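Local coordinates for uncharacterized protein Rv3272 (PDB 5YX6) that binds fatty acyl-CoAs of varying chain length, palmitoyl-CoA most tightly, and as a family III CoA-transferase is probably involved in fatty acid metabolism, at residues A[172-175]-A[176-180]; A[362-365]-A[366-370]. One frame throughout, in Å; residues are numbered along the deposited sequence.

Interaction 1 is the N-terminal start of helix 173-196, about two turns long, and carries Asp175, the inferred nucleophile; interaction 2 is the bend that leads out of strand 360-363 into strand 368-369. Their centres lie about 16 Å apart, yet the two meet directly: CE1 of His180, on the helix, packs against CD of Pro366 in the bend at 3.6 Å. Residues 172-180 sit near the centre of the chain, about 3 Å from it, whereas 362-370 lie about 13 Å out and away from the annotated sites. Both touch the second subunit, and through the His180-Pro366 contact the bend packs on the helix that carries the inferred nucleophile.

Interaction 1: residues A[172-175]-A[176-180]; sequences QLVD and NASGH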
ATOM      1  N   GLN A 172      -8.440   1.542   5.858  1.00 34.16           N
ATOM      2  CA  GLN A 172      -7.772   2.761   5.416  1.00 35.19           C
ATOM      3  C   GLN A 172      -6.548   2.413   4.591  1.00 34.74           C
ATOM      4  O   GLN A 172      -5.409   2.600   5.039  1.00 29.55           O
ATOM      5  CB  GLN A 172      -7.372   3.639   6.610  1.00 32.80           C
ATOM      6  CG  GLN A 172      -8.535   4.299   7.356  1.00 31.01           C
ATOM      7  CD  GLN A 172      -9.404   3.294   8.095  1.00 36.31           C
ATOM      8  OE1 GLN A 172      -8.981   2.714   9.097  1.00 41.29           O
ATOM      9  NE2 GLN A 172     -10.614   3.067   7.592  1.00 30.71           N
ATOM     10  N   LEU A 173      -6.784   1.914   3.381  1.00 33.02           N
ATOM     11  CA  LEU A 173      -5.695   1.394   2.576  1.00 36.71           C
ATOM     12  C   LEU A 173      -4.830   2.521   2.031  1.00 31.82           C
ATOM     13  O   LEU A 173      -3.623   2.359   1.882  1.00 32.78           O
ATOM     14  CB  LEU A 173      -6.220   0.540   1.420  1.00 31.67           C
ATOM     15  CG  LEU A 173      -6.885   1.282   0.262  1.00 35.82           C
ATOM     16  CD1 LEU A 173      -6.690   0.541  -1.044  1.00 39.19           C
ATOM     17  CD2 LEU A 173      -8.360   1.489   0.547  1.00 41.29           C
ATOM     18  N   VAL A 174      -5.441   3.662   1.755  1.00 29.73           N
ATOM     19  CA  VAL A 174      -4.709   4.768   1.151  1.00 34.56           C
ATOM     20  C   VAL A 174      -3.764   5.423   2.163  1.00 32.53           C
ATOM     21  O   VAL A 174      -2.629   5.762   1.830  1.00 34.04           O
ATOM     22  CB  VAL A 174      -5.676   5.807   0.559  1.00 33.85           C
ATOM     23  CG1 VAL A 174      -4.931   7.063   0.150  1.00 37.69           C
ATOM     24  CG2 VAL A 174      -6.398   5.214  -0.633  1.00 34.78           C
ATOM     25  N   ASP A 175      -4.237   5.575   3.396  1.00 35.76           N
ATOM     26  CA  ASP A 175      -3.406   6.021   4.510  1.00 34.21           C
ATOM     27  C   ASP A 175      -2.200   5.119   4.737  1.00 32.03           C
ATOM     28  O   ASP A 175      -1.066   5.578   4.753  1.00 33.85           O
ATOM     29  CB  ASP A 175      -4.219   6.071   5.806  1.00 35.18           C
ATOM     30  CG  ASP A 175      -5.038   7.336   5.939  1.00 39.79           C
ATOM     31  OD1 ASP A 175      -4.856   8.249   5.113  1.00 39.42           O
ATOM     32  OD2 ASP A 175      -5.847   7.425   6.890  1.00 43.03           O
ATOM     33  N   ASN A 176      -2.450   3.829   4.921  1.00 33.62           N
ATOM     34  CA  ASN A 176      -1.383   2.929   5.302  1.00 27.89           C
ATOM     35  C   ASN A 176      -0.404   2.720   4.156  1.00 29.85           C
ATOM     36  O   ASN A 176       0.810   2.701   4.378  1.00 33.90           O
ATOM     37  CB  ASN A 176      -1.963   1.610   5.806  1.00 27.86           C
ATOM     38  CG  ASN A 176      -2.731   1.786   7.123  1.00 45.15           C
ATOM     39  OD1 ASN A 176      -2.248   2.424   8.064  1.00 46.63           O
ATOM     40  ND2 ASN A 176      -3.936   1.233   7.185  1.00 43.54           N
ATOM     41  N   ALA A 177      -0.906   2.637   2.930  1.00 27.19           N
ATOM     42  CA  ALA A 177      -0.015   2.570   1.772  1.00 28.12           C
ATOM     43  C   ALA A 177       0.805   3.849   1.625  1.00 28.50           C
ATOM     44  O   ALA A 177       1.993   3.792   1.295  1.00 26.81           O
ATOM     45  CB  ALA A 177      -0.803   2.299   0.491  1.00 29.64           C
ATOM     46  N   SER A 178       0.187   5.000   1.882  1.00 28.57           N
ATOM     47  CA  SER A 178       0.898   6.274   1.749  1.00 25.84           C
ATOM     48  C   SER A 178       2.024   6.380   2.760  1.00 24.64           C
ATOM     49  O   SER A 178       3.093   6.885   2.447  1.00 26.75           O
ATOM     50  CB  SER A 178      -0.053   7.461   1.915  1.00 28.41           C
ATOM     51  OG  SER A 178      -0.928   7.562   0.805  1.00 34.53           O
ATOM     52  N   GLY A 179       1.784   5.896   3.971  1.00 26.94           N
ATOM     53  CA  GLY A 179       2.814   5.849   4.992  1.00 23.34           C
ATOM     54  C   GLY A 179       4.057   5.088   4.572  1.00 26.95           C
ATOM     55  O   GLY A 179       5.176   5.543   4.795  1.00 30.30           O
ATOM     56  N   HIS A 180       3.870   3.926   3.957  1.00 26.71           N
ATOM     57  CA  HIS A 180       5.010   3.123   3.524  1.00 27.52           C
ATOM     58  C   HIS A 180       5.759   3.756   2.354  1.00 27.47           C
ATOM     59  O   HIS A 180       6.981   3.612   2.259  1.00 25.26           O
ATOM     60  CB  HIS A 180       4.555   1.698   3.175  1.00 21.85           C
ATOM     61  CG  HIS A 180       4.226   0.882   4.386  1.00 22.32           C
ATOM     62  ND1 HIS A 180       5.177   0.509   5.308  1.00 22.17           N
ATOM     63  CD2 HIS A 180       3.040   0.444   4.872  1.00 22.59           C
ATOM     64  CE1 HIS A 180       4.600  -0.160   6.291  1.00 22.54           C
ATOM     65  NE2 HIS A 180       3.302  -0.206   6.054  1.00 21.72           N
TER
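Residues 172-175 and 176-180 form the opening turns of helix 173-196, a buried, local contact that joins the N-cap residue Gln172 and the inferred nucleophile Asp175 to the residues one turn further on. Successive i to i+4 backbone bonds build it: Asn176 N donates to Gln172 O at 3.2 Å, Ala177 N to Leu173 O at 2.9 Å, and Gly179 N to Asp175 O at 3.0 Å. At Val174 O two donors converge, both from Ser178. Ser178 N approaches it at 2.9 Å from above the carbonyl plane, while Ser178 OG donates at 2.7 Å from the opposite face. With OG beside its own backbone N (chi1 -70°), the serine hydroxyl folds back along the helix onto this carbonyl, and Val174 CG1 lies 4.1 Å from that OG. Asn176 turns its amide back toward the N-cap, where ND2 comes within 2.9 Å of Gln172 O at an angle too poor for a hydrogen bond; its CB and CG pack against the same oxygen. ND2 instead makes a weak bond to Leu213 O of the second subunit, and Gln172 OE1 accepts from Gln217 NE2 of that chain. Asp146 OD2 accepts a hydrogen bond from Asp175 N and a weak one from Val174 N, holding the first turn against helix 146-152. The CA-CB bond of Asp175 points away from 176-180; chi1 of -82° sets CG beside the backbone N, and the side chain packs on Met206 of helix 206-213. The inferred nucleophile thus probably sits on a backbone fixed at both its N and its O, with the buried serine hydroxyl satisfied within the helix itself.

Interaction 2: residues A[362-365]-A[366-370]; sequences VIRT and PARYA
Arg364 reaches over the bend that follows strand 360-363 and holds its guanidinium against two residues of 366-370, Pro366 and Arg368. Pro366 comes first: its ring follows directly on Thr365, whose CB lies 3.5 Å from Pro366 CD, a closeness set by the Thr-Pro link. The carbonyl of Pro366 takes a hydrogen bond of 3.1 Å from Arg364 NH1. The oxygen lies near the guanidinium plane, but NH1 stands above the carbonyl plane and the N-H...O angle is a bent 135°. The same NH1 also donates to Thr365 O at 3.1 Å, so one nitrogen spans two consecutive carbonyls of the turn. Ala367 O accepts from a water at 2.8 Å, which also donates to Thr365 OG1, whose hydroxyl is further bonded to Asp33. Arg368 then lays its guanidinium flat on that of Arg364, the planes 15° apart and the centres separated by 4.0 Å. The stack is offset, Arg368 NE lying 3.4 Å from Arg364 NH2, and a bend at chi3 (71°) turns the end of Arg368 across the extended Arg364 chain. Arg364 NH2 makes a salt bridge to Asp208 of the second subunit, which probably helps the two guanidinium groups to stack, and Asn347 O and Asp348 O also accept from Arg364. Past the stack, Arg368 and Tyr369 pair antiparallel with a strand of the second subunit, continuing the sheet across the interface. Pro366 rests on helix 173-196 and Ala367 on Ala185 of the second subunit, while behind the bend Val362 bonds through its backbone to Leu351 of strand 350-353.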
ATOM      1  N   VAL A 362      -0.842  -4.680  19.627  1.00 33.07           N
ATOM      2  CA  VAL A 362      -0.867  -4.012  18.329  1.00 33.93           C
ATOM      3  C   VAL A 362      -0.150  -4.845  17.269  1.00 34.55           C
ATOM      4  O   VAL A 362       0.522  -5.828  17.587  1.00 34.26           O
ATOM      5  CB  VAL A 362      -0.234  -2.589  18.391  1.00 38.67           C
ATOM      6  CG1 VAL A 362      -0.915  -1.739  19.456  1.00 28.14           C
ATOM      7  CG2 VAL A 362       1.274  -2.651  18.633  1.00 33.08           C
ATOM      8  N   ILE A 363      -0.300  -4.436  16.012  1.00 30.91           N
ATOM      9  CA  ILE A 363       0.292  -5.137  14.872  1.00 35.08           C
ATOM     10  C   ILE A 363       1.603  -4.482  14.412  1.00 35.29           C
ATOM     11  O   ILE A 363       1.668  -3.257  14.272  1.00 34.28           O
ATOM     12  CB  ILE A 363      -0.691  -5.183  13.691  1.00 34.35           C
ATOM     13  CG1 ILE A 363      -1.954  -5.949  14.091  1.00 35.07           C
ATOM     14  CG2 ILE A 363      -0.026  -5.794  12.464  1.00 31.93           C
ATOM     15  CD1 ILE A 363      -3.033  -5.892  13.058  1.00 38.54           C
ATOM     16  N   ARG A 364       2.640  -5.288  14.195  1.00 27.26           N
ATOM     17  CA  ARG A 364       3.939  -4.772  13.758  1.00 32.13           C
ATOM     18  C   ARG A 364       3.933  -4.289  12.304  1.00 32.77           C
ATOM     19  O   ARG A 364       2.999  -4.569  11.550  1.00 28.26           O
ATOM     20  CB  ARG A 364       5.025  -5.840  13.940  1.00 30.64           C
ATOM     21  CG  ARG A 364       4.835  -7.079  13.090  1.00 24.68           C
ATOM     22  CD  ARG A 364       6.101  -7.916  13.028  1.00 28.35           C
ATOM     23  NE  ARG A 364       5.850  -9.208  12.385  1.00 32.28           N
ATOM     24  CZ  ARG A 364       5.868  -9.403  11.070  1.00 28.36           C
ATOM     25  NH1 ARG A 364       6.157  -8.391  10.254  1.00 24.53           N
ATOM     26  NH2 ARG A 364       5.617 -10.612  10.572  1.00 27.56           N
ATOM     27  N   THR A 365       4.976  -3.548  11.927  1.00 30.78           N
ATOM     28  CA  THR A 365       5.185  -3.166  10.533  1.00 28.04           C
ATOM     29  C   THR A 365       5.638  -4.413   9.749  1.00 31.60           C
ATOM     30  O   THR A 365       6.282  -5.301  10.305  1.00 28.04           O
ATOM     31  CB  THR A 365       6.217  -2.007  10.402  1.00 34.11           C
ATOM     32  OG1 THR A 365       7.407  -2.315  11.143  1.00 35.08           O
ATOM     33  CG2 THR A 365       5.621  -0.697  10.926  1.00 30.28           C
ATOM     34  N   PRO A 366       5.292  -4.481   8.455  1.00 30.37           N
ATOM     35  CA  PRO A 366       5.407  -5.735   7.700  1.00 24.64           C
ATOM     36  C   PRO A 366       6.826  -6.204   7.359  1.00 28.48           C
ATOM     37  O   PRO A 366       7.069  -7.405   7.448  1.00 25.12           O
ATOM     38  CB  PRO A 366       4.632  -5.436   6.407  1.00 24.33           C
ATOM     39  CG  PRO A 366       4.572  -3.945   6.314  1.00 30.30           C
ATOM     40  CD  PRO A 366       4.564  -3.436   7.711  1.00 28.84           C
ATOM     41  N   ALA A 367       7.746  -5.312   7.010  1.00 27.71           N
ATOM     42  CA  ALA A 367       9.073  -5.762   6.578  1.00 25.89           C
ATOM     43  C   ALA A 367       9.906  -6.338   7.727  1.00 28.94           C
ATOM     44  O   ALA A 367       9.946  -5.770   8.818  1.00 27.99           O
ATOM     45  CB  ALA A 367       9.821  -4.629   5.913  1.00 23.68           C
ATOM     46  N   ARG A 368      10.572  -7.463   7.451  1.00 24.90           N
ATOM     47  CA  ARG A 368      11.389  -8.196   8.423  1.00 28.97           C
ATOM     48  C   ARG A 368      12.867  -8.308   8.001  1.00 30.21           C
ATOM     49  O   ARG A 368      13.175  -8.347   6.813  1.00 30.86           O
ATOM     50  CB  ARG A 368      10.812  -9.593   8.609  1.00 31.26           C
ATOM     51  CG  ARG A 368       9.284  -9.634   8.609  1.00 38.33           C
ATOM     52  CD  ARG A 368       8.744 -10.977   9.118  1.00 38.15           C
ATOM     53  NE  ARG A 368       8.931 -11.192  10.547  1.00 36.72           N
ATOM     54  CZ  ARG A 368       8.607 -12.322  11.170  1.00 36.61           C
ATOM     55  NH1 ARG A 368       8.092 -13.335  10.486  1.00 40.69           N
ATOM     56  NH2 ARG A 368       8.795 -12.444  12.475  1.00 37.59           N
ATOM     57  N   TYR A 369      13.771  -8.375   8.977  1.00 28.27           N
ATOM     58  CA  TYR A 369      15.221  -8.357   8.722  1.00 27.55           C
ATOM     59  C   TYR A 369      15.915  -9.395   9.597  1.00 30.03           C
ATOM     60  O   TYR A 369      15.478  -9.661  10.720  1.00 32.21           O
ATOM     61  CB  TYR A 369      15.822  -6.961   8.982  1.00 25.88           C
ATOM     62  CG  TYR A 369      15.129  -5.841   8.229  1.00 26.95           C
ATOM     63  CD1 TYR A 369      13.948  -5.287   8.710  1.00 26.66           C
ATOM     64  CD2 TYR A 369      15.643  -5.348   7.034  1.00 28.82           C
ATOM     65  CE1 TYR A 369      13.300  -4.278   8.031  1.00 25.79           C
ATOM     66  CE2 TYR A 369      14.998  -4.323   6.344  1.00 24.83           C
ATOM     67  CZ  TYR A 369      13.825  -3.800   6.853  1.00 25.86           C
ATOM     68  OH  TYR A 369      13.165  -2.790   6.198  1.00 25.55           O
ATOM     69  N   ALA A 370      16.990  -9.996   9.097  1.00 28.84           N
ATOM     70  CA  ALA A 370      17.648 -11.042   9.870  1.00 28.49           C
ATOM     71  C   ALA A 370      18.578 -10.494  10.955  1.00 31.78           C
ATOM     72  O   ALA A 370      18.648 -11.053  12.046  1.00 39.80           O
ATOM     73  CB  ALA A 370      18.412 -11.973   8.947  1.00 26.14           C
TER
HETATM   74  O   HOH W   1       9.302  -3.056   9.344  1.00 36.00           O